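Bartonella effector protein (Bep) substrate of VirB T4SS (PDB 4M16) probably transfers AMP from ATP to tyrosine or threonine residues of target proteins through its N-terminal Fic domain, the part crystallised here. Local coordinates at residues A[133-138]-A[215-220]; A[166-171]-A[177-182]; A[64-69]-A[74-79]. One frame throughout, in Å; residues are numbered along the deposited sequence.

Interaction 1: A[133-138]-A[215-220]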
loop_
_atom_site.group_PDB
_atom_site.type_symbol
_atom_site.label_atom_id
_atom_site.label_comp_id
_atom_site.label_asym_id
_atom_site.label_seq_id
_atom_site.Cartn_x
_atom_site.Cartn_y
_atom_site.Cartn_z
ATOM N N LEU A 133 -13.324 -14.776 12.264
ATOM C CA LEU A 133 -12.546 -15.867 11.633
ATOM C C LEU A 133 -11.528 -16.432 12.610
ATOM O O LEU A 133 -11.018 -15.697 13.454
ATOM C CB LEU A 133 -11.777 -15.374 10.418
ATOM C CG LEU A 133 -12.690 -14.880 9.267
ATOM C CD1 LEU A 133 -11.841 -14.455 8.104
ATOM C CD2 LEU A 133 -13.624 -15.992 8.841
ATOM N N SER A 134 -11.197 -17.702 12.439
ATOM C CA SER A 134 -9.987 -18.282 13.079
ATOM C C SER A 134 -8.723 -17.570 12.563
ATOM O O SER A 134 -8.748 -16.969 11.486
ATOM C CB SER A 134 -9.918 -19.751 12.714
ATOM O OG SER A 134 -9.798 -19.918 11.291
ATOM N N ARG A 135 -7.602 -17.696 13.257
ATOM C CA ARG A 135 -6.328 -17.100 12.768
ATOM C C ARG A 135 -5.918 -17.690 11.406
ATOM O O ARG A 135 -5.478 -16.935 10.527
ATOM C CB ARG A 135 -5.170 -17.230 13.778
ATOM C CG ARG A 135 -4.030 -16.208 13.516
ATOM C CD ARG A 135 -2.843 -16.301 14.514
ATOM N NE ARG A 135 -1.501 -16.026 13.932
ATOM C CZ ARG A 135 -0.741 -16.976 13.377
ATOM N NH1 ARG A 135 -1.192 -18.231 13.294
ATOM N NH2 ARG A 135 0.447 -16.685 12.882
ATOM N N GLU A 136 -6.169 -18.979 11.219
ATOM C CA GLU A 136 -5.946 -19.679 9.951
ATOM C C GLU A 136 -6.739 -19.107 8.756
ATOM O O GLU A 136 -6.164 -18.856 7.684
ATOM C CB GLU A 136 -6.252 -21.168 10.122
ATOM C CG GLU A 136 -6.566 -21.915 8.839
ATOM C CD GLU A 136 -6.820 -23.391 9.088
ATOM O OE1 GLU A 136 -7.735 -23.734 9.877
ATOM O OE2 GLU A 136 -6.098 -24.186 8.464
ATOM N N ASP A 137 -8.034 -18.878 8.945
ATOM C CA ASP A 137 -8.851 -18.321 7.870
ATOM C C ASP A 137 -8.527 -16.850 7.675
ATOM O O ASP A 137 -8.543 -16.388 6.554
ATOM C CB ASP A 137 -10.342 -18.503 8.150
ATOM C CG ASP A 137 -10.813 -19.965 7.964
ATOM O OD1 ASP A 137 -10.058 -20.786 7.416
ATOM O OD2 ASP A 137 -11.907 -20.304 8.442
ATOM N N PHE A 138 -8.281 -16.121 8.775
ATOM C CA PHE A 138 -7.887 -14.738 8.687
ATOM C C PHE A 138 -6.569 -14.610 7.898
ATOM O O PHE A 138 -6.446 -13.741 7.031
ATOM C CB PHE A 138 -7.817 -14.037 10.071
ATOM C CG PHE A 138 -7.389 -12.613 9.985
ATOM C CD1 PHE A 138 -8.317 -11.618 9.653
ATOM C CD2 PHE A 138 -6.070 -12.238 10.189
ATOM C CE1 PHE A 138 -7.928 -10.274 9.544
ATOM C CE2 PHE A 138 -5.670 -10.900 10.052
ATOM C CZ PHE A 138 -6.597 -9.922 9.756
ATOM N N SER A 215 2.191 -12.121 12.320
ATOM C CA SER A 215 0.850 -12.246 12.932
ATOM C C SER A 215 0.876 -12.920 14.304
ATOM O O SER A 215 -0.048 -13.631 14.681
ATOM C CB SER A 215 -0.127 -12.970 12.006
ATOM O OG SER A 215 0.346 -14.226 11.673
ATOM N N ASN A 216 1.924 -12.636 15.062
ATOM C CA ASN A 216 2.109 -13.240 16.402
ATOM C C ASN A 216 2.109 -14.780 16.419
ATOM O O ASN A 216 1.345 -15.417 17.160
ATOM C CB ASN A 216 1.013 -12.727 17.305
ATOM C CG ASN A 216 1.220 -13.147 18.724
ATOM O OD1 ASN A 216 2.356 -13.457 19.134
ATOM N ND2 ASN A 216 0.134 -13.173 19.499
ATOM N N PRO A 217 2.939 -15.402 15.569
ATOM C CA PRO A 217 2.954 -16.883 15.496
ATOM C C PRO A 217 3.405 -17.511 16.807
ATOM O O PRO A 217 3.090 -18.673 17.068
ATOM C CB PRO A 217 3.982 -17.181 14.387
ATOM C CG PRO A 217 4.898 -15.994 14.427
ATOM C CD PRO A 217 3.995 -14.814 14.731
ATOM N N GLU A 218 4.089 -16.724 17.643
ATOM C CA GLU A 218 4.581 -17.225 18.953
ATOM C C GLU A 218 3.486 -17.472 20.003
ATOM O O GLU A 218 3.775 -17.975 21.114
ATOM C CB GLU A 218 5.683 -16.313 19.511
ATOM C CG GLU A 218 5.266 -14.920 20.013
ATOM C CD GLU A 218 5.124 -13.852 18.913
ATOM O OE1 GLU A 218 5.050 -14.175 17.720
ATOM O OE2 GLU A 218 5.088 -12.659 19.255
ATOM N N GLU A 219 2.245 -17.194 19.634
ATOM C CA GLU A 219 1.105 -17.436 20.498
ATOM C C GLU A 219 0.937 -18.914 20.824
ATOM O O GLU A 219 0.348 -19.256 21.857
ATOM C CB GLU A 219 -0.176 -16.907 19.847
ATOM N N VAL A 220 1.456 -19.797 19.968
ATOM C CA VAL A 220 1.406 -21.259 20.229
ATOM C C VAL A 220 2.337 -21.741 21.377
ATOM O O VAL A 220 2.233 -22.876 21.865
ATOM C CB VAL A 220 1.757 -22.073 18.971
ATOM C CG1 VAL A 220 0.722 -21.802 17.860
ATOM C CG2 VAL A 220 3.197 -21.773 18.531
#
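Arg135, in the first turn of helix 135-152, reaches across to Ser215 and Pro217 just beyond the end of helix 200-214. Its CB bond points toward the other segment. CG stands anti to the backbone N (chi1 -160°), which starts the chain outward from the helix, and the extended methylene run brings CD to 3.9 Å from Ser215 O. After CD the chain bends, turning the guanidinium onto Ser215. NE donates to Ser215 O at 2.9 Å with an N-H...O angle of 154°; the donor stands out of the carbonyl plane, tilted by 32°. CZ lies 3.4 Å from Ser215 OG. At the tip, NH2 comes within 2.7 Å of Ser215 OG, but the N-H is poorly aimed and the bond is weak. The same NH2 rests against Pro217, 3.6 Å from Pro217 CA and 3.9 Å from Pro217 CB.

The serine hydroxyl has a stronger partner in Phe211 O, in the last turn of helix 200-214, which helps to hold the hydroxyl where NH2 meets it. Just before Arg135, Ser134 N-caps helix 135-152: its OG accepts from Asp137 N at 3.1 Å. Arg135 also packs on His176, whose ring stacks with Phe138.

One side chain thus carries nearly all of a small contact, 145 Å² in total. Across the two segments the cation is met by a carbonyl and a hydroxyl and not by a carboxylate. Because Ser215 O follows directly on the C-terminal end of helix 200-214, the partial negative charge there would probably favour a guanidinium at this spot.

Interaction 2: A[166-171]-A[177-182]. With EDO (1,2-ethanediol), chain B.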
loop_
_atom_site.group_PDB
_atom_site.type_symbol
_atom_site.label_atom_id
_atom_site.label_comp_id
_atom_site.label_asym_id
_atom_site.label_seq_id
_atom_site.Cartn_x
_atom_site.Cartn_y
_atom_site.Cartn_z
ATOM N N PHE A 166 -3.238 -0.015 6.765
ATOM C CA PHE A 166 -4.613 -0.464 6.464
ATOM C C PHE A 166 -4.800 -1.881 6.993
ATOM O O PHE A 166 -5.781 -2.149 7.694
ATOM C CB PHE A 166 -4.916 -0.415 4.969
ATOM C CG PHE A 166 -6.308 -0.855 4.586
ATOM C CD1 PHE A 166 -6.598 -2.193 4.435
ATOM C CD2 PHE A 166 -7.303 0.077 4.288
ATOM C CE1 PHE A 166 -7.855 -2.609 4.039
ATOM C CE2 PHE A 166 -8.568 -0.329 3.864
ATOM C CZ PHE A 166 -8.846 -1.680 3.754
ATOM N N PHE A 167 -3.847 -2.769 6.682
ATOM C CA PHE A 167 -3.992 -4.141 7.099
ATOM C C PHE A 167 -3.750 -4.363 8.608
ATOM O O PHE A 167 -4.319 -5.252 9.201
ATOM C CB PHE A 167 -3.134 -5.077 6.232
ATOM C CG PHE A 167 -3.880 -5.532 5.025
ATOM C CD1 PHE A 167 -3.952 -4.718 3.903
ATOM C CD2 PHE A 167 -4.565 -6.720 5.022
ATOM C CE1 PHE A 167 -4.683 -5.099 2.791
ATOM C CE2 PHE A 167 -5.282 -7.132 3.896
ATOM C CZ PHE A 167 -5.378 -6.303 2.794
ATOM N N GLU A 168 -2.947 -3.518 9.219
ATOM C CA GLU A 168 -2.728 -3.591 10.664
ATOM C C GLU A 168 -4.037 -3.188 11.400
ATOM O O GLU A 168 -4.431 -3.835 12.376
ATOM C CB GLU A 168 -1.507 -2.735 11.063
ATOM C CG GLU A 168 -0.187 -3.291 10.517
ATOM C CD GLU A 168 1.050 -2.437 10.837
ATOM O OE1 GLU A 168 0.909 -1.213 10.964
ATOM O OE2 GLU A 168 2.168 -2.974 10.916
ATOM N N LYS A 169 -4.691 -2.126 10.915
ATOM C CA LYS A 169 -5.983 -1.673 11.445
ATOM C C LYS A 169 -7.097 -2.731 11.193
ATOM O O LYS A 169 -7.928 -3.030 12.075
ATOM C CB LYS A 169 -6.355 -0.304 10.864
ATOM C CG LYS A 169 -5.423 0.839 11.332
ATOM C CD LYS A 169 -5.825 1.351 12.715
ATOM C CE LYS A 169 -5.827 2.877 12.763
ATOM N NZ LYS A 169 -6.617 3.581 13.867
ATOM N N LEU A 170 -7.086 -3.313 9.993
ATOM C CA LEU A 170 -8.025 -4.395 9.690
ATOM C C LEU A 170 -7.875 -5.578 10.634
ATOM O O LEU A 170 -8.878 -6.139 11.085
ATOM C CB LEU A 170 -7.837 -4.844 8.236
ATOM C CG LEU A 170 -8.720 -5.960 7.693
ATOM C CD1 LEU A 170 -10.114 -5.436 7.553
ATOM C CD2 LEU A 170 -8.257 -6.501 6.348
ATOM N N ALA A 171 -6.645 -6.025 10.885
ATOM C CA ALA A 171 -6.433 -7.111 11.798
ATOM C C ALA A 171 -6.857 -6.769 13.245
ATOM O O ALA A 171 -7.456 -7.612 13.955
ATOM C CB ALA A 171 -4.965 -7.557 11.801
ATOM N N LYS A 177 -3.796 -9.775 14.947
ATOM C CA LYS A 177 -2.775 -8.755 14.939
ATOM C C LYS A 177 -1.839 -8.981 13.790
ATOM O O LYS A 177 -1.448 -10.128 13.511
ATOM C CB LYS A 177 -1.987 -8.758 16.245
ATOM C CG LYS A 177 -1.167 -7.491 16.455
ATOM C CD LYS A 177 -0.311 -7.594 17.700
ATOM C CE LYS A 177 0.777 -6.516 17.713
ATOM N NZ LYS A 177 0.232 -5.120 17.742
ATOM N N LEU A 178 -1.537 -7.883 13.096
ATOM C CA LEU A 178 -0.478 -7.867 12.113
ATOM C C LEU A 178 0.487 -6.743 12.488
ATOM O O LEU A 178 0.046 -5.663 12.881
ATOM C CB LEU A 178 -1.032 -7.611 10.723
ATOM C CG LEU A 178 -1.961 -8.628 10.081
ATOM C CD1 LEU A 178 -2.532 -8.120 8.773
ATOM C CD2 LEU A 178 -1.302 -9.976 9.916
ATOM N N ASP A 179 1.779 -6.995 12.351
ATOM C CA ASP A 179 2.792 -5.985 12.593
ATOM C C ASP A 179 3.930 -6.084 11.593
ATOM O O ASP A 179 4.866 -6.833 11.764
ATOM C CB ASP A 179 3.304 -6.107 13.992
ATOM C CG ASP A 179 4.329 -5.065 14.338
ATOM O OD1 ASP A 179 4.676 -4.178 13.508
ATOM O OD2 ASP A 179 4.780 -5.152 15.477
ATOM N N PHE A 180 3.854 -5.254 10.568
ATOM C CA PHE A 180 4.831 -5.303 9.505
ATOM C C PHE A 180 6.253 -4.944 9.981
ATOM O O PHE A 180 7.212 -5.415 9.368
ATOM C CB PHE A 180 4.396 -4.437 8.336
ATOM C CG PHE A 180 3.225 -5.021 7.553
ATOM C CD1 PHE A 180 3.470 -5.922 6.532
ATOM C CD2 PHE A 180 1.918 -4.758 7.900
ATOM C CE1 PHE A 180 2.439 -6.523 5.813
ATOM C CE2 PHE A 180 0.878 -5.353 7.190
ATOM C CZ PHE A 180 1.146 -6.242 6.140
ATOM N N SER A 181 6.383 -4.197 11.084
ATOM C CA SER A 181 7.703 -3.815 11.631
ATOM C C SER A 181 8.518 -4.977 12.224
ATOM O O SER A 181 9.683 -4.801 12.555
ATOM C CB SER A 181 7.550 -2.718 12.687
ATOM O OG SER A 181 7.152 -3.267 13.936
ATOM N N VAL A 182 7.902 -6.147 12.381
ATOM C CA VAL A 182 8.557 -7.370 12.870
ATOM C C VAL A 182 9.627 -7.914 11.910
ATOM O O VAL A 182 10.511 -8.629 12.330
ATOM C CB VAL A 182 7.498 -8.485 13.123
ATOM C CG1 VAL A 182 8.144 -9.856 13.345
ATOM C CG2 VAL A 182 6.641 -8.123 14.319
HETATM C C1 EDO B . 3.783 1.035 9.993
HETATM O O1 EDO B . 2.721 0.500 9.190
HETATM C C2 EDO B . 4.957 0.044 10.100
HETATM O O2 EDO B . 4.560 -1.297 10.406
HETATM O O HOH W 1 -2.869 -5.392 14.077
#
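The side chain of Leu178 is the main bump of this contact, and it drops into a hollow on helix 159-174 between Phe167 and Ala171, one turn apart. Leu178 CG sits 3.6 Å from Ala171 CB, which forms the low floor, while Leu178 CD1 touches the Phe167 backbone O at 3.4 Å and approaches the Phe167 ring near its plane, at the edge. Phe180 makes a second, shallower fit: its CE2 lies against Phe167 CB, and its CD2 meets Glu168 CG at 3.7 Å, with that methylene in the plane of the phenyl ring.

Glu168 closes the outer side of the groove. CG is anti to the carbonyl carbon (chi1 -67°), and the chain then runs extended, carrying the carboxylate past the ring to the Phe180 amide. Glu168 OE2 accepts from Phe180 N at 2.9 Å, nearly along its C-O axis. An ethanediol, probably from the crystallisation liquor, clasps the same carboxylate, its O1 bound to OE1 and its O2 to OE2. The like-charged Asp179 lies close by. Its OD1 is occupied in an Asx turn by Ser181 N and also accepts from Ser181 OG, both reaching it from the same face. Where the two backbones come nearest, at Glu168 and Leu178, water 1 bridges Glu168 O (2.8 Å) and Leu178 N (3.0 Å).

The loop is thereby wedged between helices. Leu178 packs on Phe211 and Ile214 of helix 200-214, and Phe180 on Ile214, while Asp179 shares a backbone hydrogen bond with Ile214; Phe167 points its ring to helix 135-152, edge-to-face with Phe146.

Interaction 3: A[64-69]-A[74-79]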
loop_
_atom_site.group_PDB
_atom_site.type_symbol
_atom_site.label_atom_id
_atom_site.label_comp_id
_atom_site.label_asym_id
_atom_site.label_seq_id
_atom_site.Cartn_x
_atom_site.Cartn_y
_atom_site.Cartn_z
ATOM N N TYR A 64 -8.310 7.840 2.530
ATOM C CA TYR A 64 -8.256 8.646 3.724
ATOM C C TYR A 64 -6.866 8.498 4.380
ATOM O O TYR A 64 -6.235 9.487 4.728
ATOM C CB TYR A 64 -9.381 8.240 4.714
ATOM C CG TYR A 64 -9.142 8.716 6.106
ATOM C CD1 TYR A 64 -9.544 9.999 6.509
ATOM C CD2 TYR A 64 -8.575 7.879 7.057
ATOM C CE1 TYR A 64 -9.361 10.435 7.812
ATOM C CE2 TYR A 64 -8.374 8.307 8.365
ATOM C CZ TYR A 64 -8.767 9.579 8.741
ATOM O OH TYR A 64 -8.557 10.021 10.024
ATOM N N LEU A 65 -6.442 7.248 4.586
ATOM C CA LEU A 65 -5.135 6.972 5.179
ATOM C C LEU A 65 -3.960 7.533 4.341
ATOM O O LEU A 65 -3.014 8.069 4.897
ATOM C CB LEU A 65 -4.938 5.464 5.423
ATOM C CG LEU A 65 -5.728 4.763 6.505
ATOM C CD1 LEU A 65 -5.514 3.242 6.455
ATOM C CD2 LEU A 65 -5.409 5.317 7.863
ATOM N N HIS A 66 -4.023 7.390 3.023
ATOM C CA HIS A 66 -2.968 7.930 2.174
ATOM C C HIS A 66 -2.872 9.450 2.292
ATOM O O HIS A 66 -1.766 9.996 2.352
ATOM C CB HIS A 66 -3.220 7.516 0.719
ATOM C CG HIS A 66 -2.070 7.774 -0.177
ATOM N ND1 HIS A 66 -1.933 8.940 -0.881
ATOM C CD2 HIS A 66 -1.004 7.011 -0.499
ATOM C CE1 HIS A 66 -0.846 8.874 -1.621
ATOM N NE2 HIS A 66 -0.263 7.724 -1.395
ATOM N N LYS A 67 -4.036 10.119 2.318
ATOM C CA LYS A 67 -4.122 11.577 2.539
ATOM C C LYS A 67 -3.505 11.951 3.895
ATOM O O LYS A 67 -2.734 12.924 3.998
ATOM C CB LYS A 67 -5.578 12.062 2.415
ATOM C CG LYS A 67 -5.885 13.465 2.926
ATOM C CD LYS A 67 -5.425 14.539 1.996
ATOM C CE LYS A 67 -5.872 15.929 2.466
ATOM N NZ LYS A 67 -7.279 16.237 2.110
ATOM N N ARG A 68 -3.824 11.206 4.948
ATOM C CA ARG A 68 -3.182 11.447 6.246
ATOM C C ARG A 68 -1.661 11.322 6.226
ATOM O O ARG A 68 -0.933 12.180 6.778
ATOM C CB ARG A 68 -3.731 10.484 7.325
ATOM C CG ARG A 68 -5.182 10.746 7.753
ATOM C CD ARG A 68 -5.341 12.045 8.547
ATOM N NE ARG A 68 -4.512 12.016 9.754
ATOM C CZ ARG A 68 -4.801 11.368 10.880
ATOM N NH1 ARG A 68 -5.938 10.701 11.013
ATOM N NH2 ARG A 68 -3.929 11.379 11.877
ATOM N N LEU A 69 -1.210 10.231 5.614
ATOM C CA LEU A 69 0.206 9.867 5.597
ATOM C C LEU A 69 1.056 10.826 4.765
ATOM O O LEU A 69 2.171 11.082 5.132
ATOM C CB LEU A 69 0.430 8.449 5.067
ATOM C CG LEU A 69 0.045 7.317 6.025
ATOM C CD1 LEU A 69 -0.104 5.925 5.352
ATOM C CD2 LEU A 69 1.008 7.263 7.165
ATOM N N PHE A 74 2.352 15.837 -0.608
ATOM C CA PHE A 74 1.832 15.780 -1.973
ATOM C C PHE A 74 0.412 16.292 -2.149
ATOM O O PHE A 74 -0.521 15.902 -1.390
ATOM C CB PHE A 74 1.920 14.337 -2.490
ATOM C CG PHE A 74 3.311 13.772 -2.464
ATOM C CD1 PHE A 74 4.322 14.378 -3.138
ATOM C CD2 PHE A 74 3.580 12.618 -1.790
ATOM C CE1 PHE A 74 5.602 13.879 -3.111
ATOM C CE2 PHE A 74 4.850 12.069 -1.784
ATOM C CZ PHE A 74 5.858 12.691 -2.442
ATOM N N GLU A 75 0.249 17.184 -3.142
ATOM C CA GLU A 75 -1.044 17.684 -3.554
ATOM C C GLU A 75 -2.006 16.559 -3.876
ATOM O O GLU A 75 -3.215 16.703 -3.680
ATOM C CB GLU A 75 -0.923 18.639 -4.772
ATOM C CG GLU A 75 -0.248 19.952 -4.474
ATOM C CD GLU A 75 -0.081 20.827 -5.715
ATOM O OE1 GLU A 75 -1.021 20.901 -6.543
ATOM O OE2 GLU A 75 1.002 21.445 -5.850
ATOM N N TRP A 76 -1.463 15.434 -4.362
ATOM C CA TRP A 76 -2.265 14.334 -4.864
ATOM C C TRP A 76 -2.475 13.248 -3.803
ATOM O O TRP A 76 -3.072 12.206 -4.101
ATOM C CB TRP A 76 -1.653 13.727 -6.161
ATOM C CG TRP A 76 -0.173 13.493 -6.077
ATOM C CD1 TRP A 76 0.801 14.302 -6.573
ATOM C CD2 TRP A 76 0.499 12.370 -5.505
ATOM N NE1 TRP A 76 2.037 13.789 -6.317
ATOM C CE2 TRP A 76 1.884 12.584 -5.679
ATOM C CE3 TRP A 76 0.071 11.192 -4.913
ATOM C CZ2 TRP A 76 2.839 11.690 -5.242
ATOM C CZ3 TRP A 76 1.016 10.292 -4.483
ATOM C CH2 TRP A 76 2.394 10.570 -4.594
ATOM N N ALA A 77 -2.014 13.450 -2.565
ATOM C CA ALA A 77 -2.275 12.422 -1.500
ATOM C C ALA A 77 -3.789 12.155 -1.385
ATOM O O ALA A 77 -4.615 13.080 -1.360
ATOM C CB ALA A 77 -1.680 12.867 -0.140
ATOM N N GLY A 78 -4.163 10.891 -1.354
ATOM C CA GLY A 78 -5.550 10.456 -1.335
ATOM C C GLY A 78 -6.175 10.224 -2.697
ATOM O O GLY A 78 -7.281 9.596 -2.787
ATOM N N TYR A 79 -5.514 10.681 -3.763
ATOM C CA TYR A 79 -6.058 10.589 -5.094
ATOM C C TYR A 79 -5.450 9.363 -5.727
ATOM O O TYR A 79 -4.283 9.083 -5.523
ATOM C CB TYR A 79 -5.680 11.830 -5.971
ATOM C CG TYR A 79 -6.452 13.121 -5.624
ATOM C CD1 TYR A 79 -6.132 13.860 -4.502
ATOM C CD2 TYR A 79 -7.463 13.585 -6.451
ATOM C CE1 TYR A 79 -6.810 15.022 -4.186
ATOM C CE2 TYR A 79 -8.161 14.749 -6.143
ATOM C CZ TYR A 79 -7.812 15.460 -5.013
ATOM O OH TYR A 79 -8.497 16.580 -4.688
#
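With CG anti to the backbone N (chi1 -168°), the imidazole of His66 swings off helix 59-70 toward the turn at Ala77 and Gly78, while chi1 of Trp76 (46°) sets CG between the backbone N and the carbonyl carbon and brings the far rim of the indole up to the histidine. His66 ND1 accepts from Gly78 N at 3.0 Å; the bond is nearly straight (166°), and the donor lies close to the imidazole plane. Ala77 CA sits at the ring edge, 3.6 Å from His66 ND1. His66 CE1 touches Trp76 CZ3 at 3.7 Å. The two aromatic systems meet rim to rim, neither covering the other; one indole face is instead taken by Phe74 CB, centred 3.6 Å above it.

Beside the ring contact the backbones come close. Gly78 CA is 4.3 Å from Lys67 CA, and Ala77 CB packs on the helix backbone, 3.8 Å from both His66 O and Lys67 CA. Gly78 has a positive phi as the third residue of a type II turn, Trp76 to Tyr79, which overlaps a type I turn from Phe74 to Ala77. Its lack of a side chain suits both those backbone angles and the nearness of Lys67.

His66 NE2 is bound to Ala157 O, so the imidazole is held at both nitrogens, consistent with a proton on NE2, and it stacks on Phe155. These two partners belong to the loop between helices 135-152 and 159-174, which carries the HPFxxGN signature of Fic domains; the histidine therefore ties these two overlapping turns to the family's signature loop.

Interactions 1 and 2 form one continuous patch, their centres 12 Å apart: Phe138 CZ packs on Ala171 CA at 3.5 Å, and Ser215 CB on Leu178 CD2 at 3.8 Å. Interaction 2 is nested within the chain loop that interaction 1 closes, and residues at the end of helix 200-214 and just after it touch both. Interaction 3 precedes them in sequence and lies across the chain's centre from interaction 1, about 31 Å away between centres. It still touches interaction 2, where Phe166 CA meets Leu65 CD1 at 3.8 Å. Helix 159-174 thus links all three, and its N-terminal side adjoins the signature loop gripped at interaction 3, which in Fic enzymes forms the active-site loop.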